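Local coordinates for protein ribonucleoside-diphosphate reductase, alpha chain (Actinobacillus ureae ATCC 25976, PDB 6DQX) that probably reduces ribonucleoside diphosphates to their deoxy forms, as the catalytic alpha subunit of a class Id ribonucleotide reductase, at residues 100-108 with 120-130; 350-358 with 424-434. All coordinates share one frame; numbering follows the deposited sequence.

Contact 1. Residues 100-108 with 120-130; sequences GLPISCFGS and TTAEVGMMSKI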
loop_
_atom_site.group_PDB
_atom_site.type_symbol
_atom_site.label_atom_id
_atom_site.label_comp_id
_atom_site.label_asym_id
_atom_site.label_seq_id
_atom_site.Cartn_x
_atom_site.Cartn_y
_atom_site.Cartn_z
ATOM N N GLY A 100 -4.750 -18.277 11.178
ATOM C CA GLY A 100 -4.039 -18.417 9.902
ATOM C C GLY A 100 -4.770 -19.152 8.797
ATOM O O GLY A 100 -6.010 -19.286 8.797
ATOM N N LEU A 101 -3.975 -19.594 7.829
ATOM C CA LEU A 101 -4.462 -20.346 6.683
ATOM C C LEU A 101 -3.444 -21.453 6.393
ATOM O O LEU A 101 -2.256 -21.293 6.669
ATOM C CB LEU A 101 -4.627 -19.456 5.450
ATOM C CG LEU A 101 -5.713 -18.369 5.521
ATOM C CD1 LEU A 101 -5.589 -17.408 4.360
ATOM C CD2 LEU A 101 -7.103 -18.999 5.557
ATOM N N PRO A 102 -3.904 -22.558 5.798
ATOM C CA PRO A 102 -3.007 -23.699 5.525
ATOM C C PRO A 102 -2.387 -23.719 4.114
ATOM O O PRO A 102 -1.795 -24.742 3.735
ATOM C CB PRO A 102 -3.956 -24.885 5.753
ATOM C CG PRO A 102 -5.221 -24.393 5.143
ATOM C CD PRO A 102 -5.312 -22.933 5.572
ATOM N N ILE A 103 -2.500 -22.626 3.349
ATOM C CA ILE A 103 -1.975 -22.540 1.974
ATOM C C ILE A 103 -0.503 -22.102 1.972
ATOM O O ILE A 103 -0.058 -21.460 2.907
ATOM C CB ILE A 103 -2.809 -21.634 1.037
ATOM C CG1 ILE A 103 -3.055 -20.247 1.661
ATOM C CG2 ILE A 103 -4.162 -22.294 0.713
ATOM C CD1 ILE A 103 -3.396 -19.144 0.688
ATOM N N SER A 104 0.229 -22.486 0.923
ATOM C CA SER A 104 1.694 -22.204 0.778
ATOM C C SER A 104 2.065 -21.283 -0.400
ATOM O O SER A 104 3.246 -21.026 -0.646
ATOM C CB SER A 104 2.469 -23.543 0.655
ATOM O OG SER A 104 2.521 -24.194 1.928
ATOM N N CYS A 105 1.076 -20.780 -1.116
ATOM C CA CYS A 105 1.320 -19.754 -2.128
ATOM C C CYS A 105 0.056 -18.912 -2.319
ATOM O O CYS A 105 -1.061 -19.324 -1.956
ATOM C CB CYS A 105 1.802 -20.384 -3.465
ATOM S SG CYS A 105 0.509 -21.310 -4.337
ATOM N N PHE A 106 0.246 -17.747 -2.921
ATOM C CA PHE A 106 -0.832 -16.816 -3.232
ATOM C C PHE A 106 -0.330 -15.944 -4.388
ATOM O O PHE A 106 0.636 -15.173 -4.230
ATOM C CB PHE A 106 -1.184 -15.985 -1.995
ATOM C CG PHE A 106 -2.461 -15.208 -2.120
ATOM C CD1 PHE A 106 -2.547 -14.107 -2.958
ATOM C CD2 PHE A 106 -3.592 -15.580 -1.397
ATOM C CE1 PHE A 106 -3.727 -13.388 -3.087
ATOM C CE2 PHE A 106 -4.778 -14.860 -1.517
ATOM C CZ PHE A 106 -4.852 -13.772 -2.377
ATOM N N GLY A 107 -0.937 -16.111 -5.553
ATOM C CA GLY A 107 -0.472 -15.472 -6.782
ATOM C C GLY A 107 -1.516 -14.630 -7.434
ATOM O O GLY A 107 -2.554 -15.144 -7.837
ATOM N N SER A 108 -1.253 -13.324 -7.530
ATOM C CA SER A 108 -2.227 -12.367 -8.058
ATOM C C SER A 108 -1.850 -11.859 -9.444
ATOM O O SER A 108 -0.656 -11.721 -9.793
ATOM C CB SER A 108 -2.398 -11.166 -7.126
ATOM O OG SER A 108 -2.553 -11.590 -5.789
ATOM N N THR A 120 -4.896 -5.891 -5.380
ATOM C CA THR A 120 -3.698 -6.710 -5.171
ATOM C C THR A 120 -2.902 -6.258 -3.944
ATOM O O THR A 120 -2.444 -7.084 -3.175
ATOM C CB THR A 120 -2.810 -6.737 -6.427
ATOM O OG1 THR A 120 -3.616 -7.043 -7.557
ATOM C CG2 THR A 120 -1.673 -7.783 -6.281
ATOM N N THR A 121 -2.803 -4.940 -3.726
ATOM C CA THR A 121 -2.137 -4.402 -2.551
ATOM C C THR A 121 -2.758 -4.922 -1.246
ATOM O O THR A 121 -2.045 -5.359 -0.334
ATOM C CB THR A 121 -2.130 -2.833 -2.590
ATOM O OG1 THR A 121 -1.450 -2.407 -3.770
ATOM C CG2 THR A 121 -1.414 -2.247 -1.433
ATOM N N ALA A 122 -4.088 -4.891 -1.171
ATOM C CA ALA A 122 -4.784 -5.353 0.008
ATOM C C ALA A 122 -4.634 -6.882 0.170
ATOM O O ALA A 122 -4.498 -7.346 1.289
ATOM C CB ALA A 122 -6.255 -4.942 -0.043
ATOM N N GLU A 123 -4.633 -7.642 -0.923
ATOM C CA GLU A 123 -4.382 -9.119 -0.850
ATOM C C GLU A 123 -3.049 -9.397 -0.223
ATOM O O GLU A 123 -2.967 -10.140 0.769
ATOM C CB GLU A 123 -4.412 -9.771 -2.226
ATOM C CG GLU A 123 -5.769 -9.939 -2.877
ATOM C CD GLU A 123 -5.642 -10.464 -4.302
ATOM O OE1 GLU A 123 -4.675 -10.103 -5.000
ATOM O OE2 GLU A 123 -6.511 -11.233 -4.752
ATOM N N VAL A 124 -2.010 -8.761 -0.776
ATOM C CA VAL A 124 -0.652 -8.915 -0.281
ATOM C C VAL A 124 -0.501 -8.488 1.187
ATOM O O VAL A 124 0.166 -9.161 1.991
ATOM C CB VAL A 124 0.371 -8.208 -1.200
ATOM C CG1 VAL A 124 1.778 -8.275 -0.611
ATOM C CG2 VAL A 124 0.364 -8.816 -2.596
ATOM N N GLY A 125 -1.139 -7.382 1.569
ATOM C CA GLY A 125 -1.152 -6.996 2.951
ATOM C C GLY A 125 -1.739 -8.031 3.877
ATOM O O GLY A 125 -1.126 -8.378 4.884
ATOM N N MET A 126 -2.927 -8.534 3.535
ATOM C CA MET A 126 -3.602 -9.504 4.374
ATOM C C MET A 126 -2.796 -10.803 4.453
ATOM O O MET A 126 -2.683 -11.394 5.536
ATOM C CB MET A 126 -5.010 -9.825 3.860
ATOM C CG MET A 126 -6.007 -8.676 3.950
ATOM S SD MET A 126 -6.132 -8.037 5.620
ATOM C CE MET A 126 -6.765 -9.424 6.527
ATOM N N MET A 127 -2.250 -11.233 3.323
ATOM C CA MET A 127 -1.418 -12.460 3.294
ATOM C C MET A 127 -0.050 -12.314 3.951
ATOM O O MET A 127 0.458 -13.280 4.524
ATOM C CB MET A 127 -1.257 -12.968 1.867
ATOM C CG MET A 127 -2.539 -13.517 1.276
ATOM S SD MET A 127 -3.284 -14.802 2.293
ATOM C CE MET A 127 -1.946 -15.982 2.426
ATOM N N SER A 128 0.548 -11.129 3.897
ATOM C CA SER A 128 1.800 -10.876 4.646
ATOM C C SER A 128 1.618 -10.966 6.165
ATOM O O SER A 128 2.551 -11.329 6.876
ATOM C CB SER A 128 2.385 -9.506 4.285
ATOM O OG SER A 128 2.644 -9.424 2.892
ATOM N N LYS A 129 0.431 -10.616 6.662
ATOM C CA LYS A 129 0.111 -10.798 8.075
ATOM C C LYS A 129 -0.088 -12.278 8.383
ATOM O O LYS A 129 0.396 -12.752 9.393
ATOM C CB LYS A 129 -1.171 -10.046 8.472
ATOM C CG LYS A 129 -1.619 -10.227 9.920
ATOM C CD LYS A 129 -0.563 -9.703 10.903
ATOM C CE LYS A 129 -1.150 -9.406 12.286
ATOM N NZ LYS A 129 -0.232 -8.581 13.137
ATOM N N ILE A 130 -0.835 -12.961 7.526
ATOM C CA ILE A 130 -1.258 -14.355 7.753
ATOM C C ILE A 130 -0.105 -15.340 7.480
ATOM O O ILE A 130 0.048 -16.353 8.194
ATOM C CB ILE A 130 -2.495 -14.690 6.879
ATOM C CG1 ILE A 130 -3.708 -13.880 7.371
ATOM C CG2 ILE A 130 -2.797 -16.188 6.892
ATOM C CD1 ILE A 130 -4.872 -13.755 6.390
#
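Met127 lies over one face of the Phe106 ring, with its CG 3.8 Å from the ring centroid and 22° off the normal, a CH-pi contact displaced toward the CD2 rim. The Met127 chain bends at chi2 and again at chi3, which carries SD past the rim to an oblique Met-aromatic position and sends CE on to Ile103 CD1, 3.9 Å away. Leu101 crosses the thioether at about a right angle, its CD1 4.0 Å from Met127 SD. The same leucine packs through CG against Ile130 CG2, the branch anti to the isoleucine's backbone N, and that methyl also covers Gly100 CA.

Glu123 takes the edge of the Phe106 ring. Its CD sits 3.7 Å from Phe106 CE1, and the carboxylate stands nearly perpendicular to the ring, the planes 86° apart. One turn back, Thr120 CG2 rests on Ser108 CB. The Ser108 hydroxyl donates to Glu123 OE1 over 2.7 Å, arriving from above the carboxylate plane, 49° out of it.

Strand 105-108 and helix 120-130 run nearly antiparallel, within a beta-alpha-beta unit of the barrel whose crossover helix is 114-130. Phe106 and Ser108 face the helix, while Cys105 turns the other way and touches Cys290 of strand 288-296, probably the redox pair that reduces the substrate, as in class I relatives. Arg335 forms a salt bridge with Glu123 OE1, and Ser287 OG hydrogen-bonds to OE2, so both oxygens of this buried acid are held. With a cation and two hydroxyls around it, the carboxylate is probably ionised, a compact polar cluster beside an apolar interface.

Contact 2. Residues 350-358 with 424-434; sequences VLGWHSYLQ and LGSVSPSVEPF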
loop_
_atom_site.group_PDB
_atom_site.type_symbol
_atom_site.label_atom_id
_atom_site.label_comp_id
_atom_site.label_asym_id
_atom_site.label_seq_id
_atom_site.Cartn_x
_atom_site.Cartn_y
_atom_site.Cartn_z
ATOM N N VAL A 350 8.086 -33.748 -2.984
ATOM C CA VAL A 350 8.993 -34.778 -2.498
ATOM C C VAL A 350 10.150 -34.177 -1.745
ATOM O O VAL A 350 10.430 -32.983 -1.878
ATOM C CB VAL A 350 9.627 -35.617 -3.670
ATOM C CG1 VAL A 350 8.512 -36.257 -4.491
ATOM C CG2 VAL A 350 10.532 -34.767 -4.553
ATOM N N LEU A 351 10.776 -35.001 -0.920
ATOM C CA LEU A 351 12.119 -34.710 -0.395
ATOM C C LEU A 351 12.893 -36.009 -0.256
ATOM O O LEU A 351 12.347 -37.088 -0.482
ATOM C CB LEU A 351 12.034 -33.945 0.934
ATOM C CG LEU A 351 11.042 -34.430 1.982
ATOM C CD1 LEU A 351 11.537 -35.635 2.738
ATOM C CD2 LEU A 351 10.734 -33.291 2.968
ATOM N N GLY A 352 14.188 -35.900 0.014
ATOM C CA GLY A 352 15.010 -37.072 0.245
ATOM C C GLY A 352 15.444 -37.791 -1.014
ATOM O O GLY A 352 15.789 -38.968 -0.939
ATOM N N TRP A 353 15.409 -37.125 -2.172
ATOM C CA TRP A 353 15.902 -37.739 -3.423
ATOM C C TRP A 353 17.368 -38.176 -3.315
ATOM O O TRP A 353 17.704 -39.337 -3.584
ATOM C CB TRP A 353 15.759 -36.736 -4.565
ATOM C CG TRP A 353 16.362 -37.079 -5.910
ATOM C CD1 TRP A 353 17.142 -36.254 -6.678
ATOM C CD2 TRP A 353 16.219 -38.301 -6.661
ATOM N NE1 TRP A 353 17.489 -36.880 -7.864
ATOM C CE2 TRP A 353 16.925 -38.131 -7.879
ATOM C CE3 TRP A 353 15.541 -39.502 -6.438
ATOM C CZ2 TRP A 353 17.008 -39.150 -8.861
ATOM C CZ3 TRP A 353 15.648 -40.528 -7.422
ATOM C CH2 TRP A 353 16.358 -40.323 -8.609
ATOM N N HIS A 354 18.248 -37.254 -2.919
ATOM C CA HIS A 354 19.661 -37.604 -2.814
ATOM C C HIS A 354 19.878 -38.664 -1.726
ATOM O O HIS A 354 20.659 -39.617 -1.920
ATOM C CB HIS A 354 20.518 -36.374 -2.568
ATOM C CG HIS A 354 21.956 -36.571 -2.893
ATOM N ND1 HIS A 354 22.921 -35.645 -2.560
ATOM C CD2 HIS A 354 22.605 -37.573 -3.546
ATOM C CE1 HIS A 354 24.097 -36.062 -2.991
ATOM N NE2 HIS A 354 23.935 -37.232 -3.588
ATOM N N SER A 355 19.137 -38.533 -0.619
ATOM C CA SER A 355 19.126 -39.565 0.405
ATOM C C SER A 355 18.794 -40.957 -0.134
ATOM O O SER A 355 19.490 -41.924 0.195
ATOM C CB SER A 355 18.195 -39.215 1.571
ATOM O OG SER A 355 18.683 -38.067 2.257
ATOM N N TYR A 356 17.722 -41.062 -0.916
ATOM C CA TYR A 356 17.386 -42.334 -1.541
ATOM C C TYR A 356 18.555 -42.862 -2.385
ATOM O O TYR A 356 18.902 -44.048 -2.296
ATOM C CB TYR A 356 16.119 -42.205 -2.389
ATOM C CG TYR A 356 15.776 -43.463 -3.128
ATOM C CD1 TYR A 356 15.173 -44.524 -2.475
ATOM C CD2 TYR A 356 16.096 -43.613 -4.468
ATOM C CE1 TYR A 356 14.878 -45.703 -3.139
ATOM C CE2 TYR A 356 15.797 -44.787 -5.143
ATOM C CZ TYR A 356 15.191 -45.833 -4.466
ATOM O OH TYR A 356 14.883 -47.013 -5.119
ATOM N N LEU A 357 19.156 -41.996 -3.198
ATOM C CA LEU A 357 20.266 -42.431 -4.059
ATOM C C LEU A 357 21.431 -42.915 -3.227
ATOM O O LEU A 357 22.000 -43.980 -3.512
ATOM C CB LEU A 357 20.714 -41.341 -5.014
ATOM C CG LEU A 357 19.658 -40.949 -6.043
ATOM C CD1 LEU A 357 20.201 -39.837 -6.890
ATOM C CD2 LEU A 357 19.215 -42.123 -6.911
ATOM N N GLN A 358 21.757 -42.176 -2.169
ATOM C CA GLN A 358 22.875 -42.585 -1.299
ATOM C C GLN A 358 22.605 -43.852 -0.519
ATOM O O GLN A 358 23.526 -44.671 -0.340
ATOM C CB GLN A 358 23.319 -41.434 -0.390
ATOM C CG GLN A 358 24.062 -40.363 -1.176
ATOM C CD GLN A 358 24.513 -39.203 -0.296
ATOM O OE1 GLN A 358 24.023 -39.044 0.807
ATOM N NE2 GLN A 358 25.444 -38.401 -0.789
ATOM N N LEU A 424 12.193 -33.899 9.145
ATOM C CA LEU A 424 12.012 -35.311 8.786
ATOM C C LEU A 424 13.328 -36.067 8.634
ATOM O O LEU A 424 13.683 -36.556 7.556
ATOM C CB LEU A 424 11.119 -35.411 7.535
ATOM C CG LEU A 424 10.440 -36.759 7.328
ATOM C CD1 LEU A 424 9.430 -37.021 8.433
ATOM C CD2 LEU A 424 9.751 -36.798 5.969
ATOM N N GLY A 425 14.048 -36.195 9.751
ATOM C CA GLY A 425 15.257 -37.012 9.788
ATOM C C GLY A 425 16.482 -36.416 9.135
ATOM O O GLY A 425 17.385 -37.160 8.779
ATOM N N SER A 426 16.500 -35.091 8.931
ATOM C CA SER A 426 17.599 -34.416 8.226
ATOM C C SER A 426 17.901 -35.037 6.844
ATOM O O SER A 426 19.040 -35.127 6.429
ATOM C CB SER A 426 18.871 -34.365 9.086
ATOM O OG SER A 426 18.643 -33.536 10.190
ATOM N N VAL A 427 16.859 -35.450 6.138
ATOM C CA VAL A 427 17.040 -35.935 4.755
ATOM C C VAL A 427 17.377 -34.807 3.793
ATOM O O VAL A 427 17.311 -33.612 4.136
ATOM C CB VAL A 427 15.831 -36.748 4.225
ATOM C CG1 VAL A 427 15.661 -38.011 5.046
ATOM C CG2 VAL A 427 14.564 -35.918 4.150
ATOM N N SER A 428 17.805 -35.184 2.593
ATOM C CA SER A 428 18.214 -34.226 1.604
ATOM C C SER A 428 17.006 -33.360 1.203
ATOM O O SER A 428 15.858 -33.791 1.247
ATOM C CB SER A 428 18.834 -34.926 0.374
ATOM O OG SER A 428 17.902 -35.831 -0.183
ATOM N N PRO A 429 17.268 -32.118 0.829
ATOM C CA PRO A 429 16.165 -31.220 0.446
ATOM C C PRO A 429 15.603 -31.468 -0.948
ATOM O O PRO A 429 16.364 -31.626 -1.878
ATOM C CB PRO A 429 16.804 -29.842 0.537
ATOM C CG PRO A 429 18.245 -30.064 0.346
ATOM C CD PRO A 429 18.588 -31.468 0.694
ATOM N N SER A 430 14.269 -31.554 -1.060
ATOM C CA SER A 430 13.567 -31.757 -2.337
ATOM C C SER A 430 14.329 -32.706 -3.253
ATOM O O SER A 430 14.578 -33.855 -2.862
ATOM C CB SER A 430 13.133 -30.433 -3.038
ATOM O OG SER A 430 14.225 -29.731 -3.581
ATOM N N VAL A 431 14.677 -32.249 -4.451
ATOM C CA VAL A 431 15.454 -33.044 -5.419
ATOM C C VAL A 431 16.896 -32.551 -5.493
ATOM O O VAL A 431 17.626 -32.891 -6.391
ATOM C CB VAL A 431 14.813 -33.001 -6.829
ATOM C CG1 VAL A 431 13.495 -33.760 -6.822
ATOM C CG2 VAL A 431 14.571 -31.566 -7.328
ATOM N N GLU A 432 17.292 -31.724 -4.545
ATOM C CA GLU A 432 18.589 -31.066 -4.586
ATOM C C GLU A 432 19.651 -31.997 -3.978
ATOM O O GLU A 432 19.366 -32.730 -3.034
ATOM C CB GLU A 432 18.452 -29.771 -3.767
ATOM C CG GLU A 432 19.325 -28.609 -4.140
ATOM C CD GLU A 432 18.918 -27.342 -3.396
ATOM O OE1 GLU A 432 19.474 -27.118 -2.325
ATOM O OE2 GLU A 432 18.027 -26.592 -3.869
ATOM N N PRO A 433 20.902 -31.945 -4.482
ATOM C CA PRO A 433 21.946 -32.653 -3.757
ATOM C C PRO A 433 22.176 -32.039 -2.380
ATOM O O PRO A 433 21.980 -30.830 -2.193
ATOM C CB PRO A 433 23.198 -32.445 -4.635
ATOM C CG PRO A 433 22.681 -32.068 -5.989
ATOM C CD PRO A 433 21.415 -31.307 -5.706
ATOM N N PHE A 434 22.571 -32.865 -1.426
ATOM C CA PHE A 434 23.167 -32.396 -0.189
ATOM C C PHE A 434 24.243 -31.371 -0.458
ATOM O O PHE A 434 25.071 -31.554 -1.347
ATOM C CB PHE A 434 23.799 -33.538 0.598
ATOM C CG PHE A 434 22.838 -34.353 1.410
ATOM C CD1 PHE A 434 22.084 -33.775 2.430
ATOM C CD2 PHE A 434 22.749 -35.729 1.222
ATOM C CE1 PHE A 434 21.235 -34.541 3.208
ATOM C CE2 PHE A 434 21.895 -36.505 2.007
ATOM C CZ PHE A 434 21.146 -35.910 3.010
HETATM O O HOH W 1 17.357 -34.411 -2.450
#
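Where the backbone leaves strand 347-351 and enters helix 353-359 it runs against Ser428 and the type II' turn that follows it, Pro429 to Glu432: Gly352 N donates to Ser428 O (3.0 Å), a weaker bond runs from Trp353 N to Ser430 O, and Ser430 CA-H points almost straight at Val350 O. Ser355 and Ser428 exchange a reciprocal pair of bonds, Ser355 N to Ser428 OG and Ser428 N to Ser355 OG, each 3.0 Å, with the Ser428 hydroxyl tucked between its own N and carbonyl carbon (chi1 58°). One water accepts from His354 N and ties it and Ser428 OG to the carbonyl oxygens of Ser430 and Glu432.

His354 turns its ring edge to the loop: ND1 accepts from Phe434 N at 3.0 Å, the donor only 7° out of the imidazole plane, consistent with an ND1 that carries no proton. Ser428 CB sits over the centre of one face of the Phe434 ring. At the other end, Leu351 CD1 presses tightly on Val427 CG2 (3.4 Å) and also reaches Leu424 CD2, while Val431 O meets the Trp353 indole edge at CD1, 3.4 Å away.

Helix 367-395 packs on Val350 and Trp353. Leu351 touches Thr417, and Ser421 bonds Ser428 O; both belong to the start of helix 418-423, which probably binds substrate phosphates, as in class I relatives. Loop 424-434 thus packs on the C-terminal end of strand 347-351, which pairs with strand 288-296.

Contacts 1 and 2 reach the same mixed sheet from opposite sides of the chain's centre, their own centres 29 Å apart and their nearest atoms about 12 Å apart. Strand 288-296 lies between them: it pairs antiparallel with strand 105-109 of contact 1 and parallel with strand 347-351 of contact 2. In sequence, all of contact 1 precedes contact 2. Helix 114-130 of contact 1 also packs against the second subunit, whereas contact 2 stays within one chain. His65, a magnesium ligand seen in this protein, belongs to neither. Through Cys105 beside Cys290, and through the probable phosphate-binding helix start, both contacts probably border the active site.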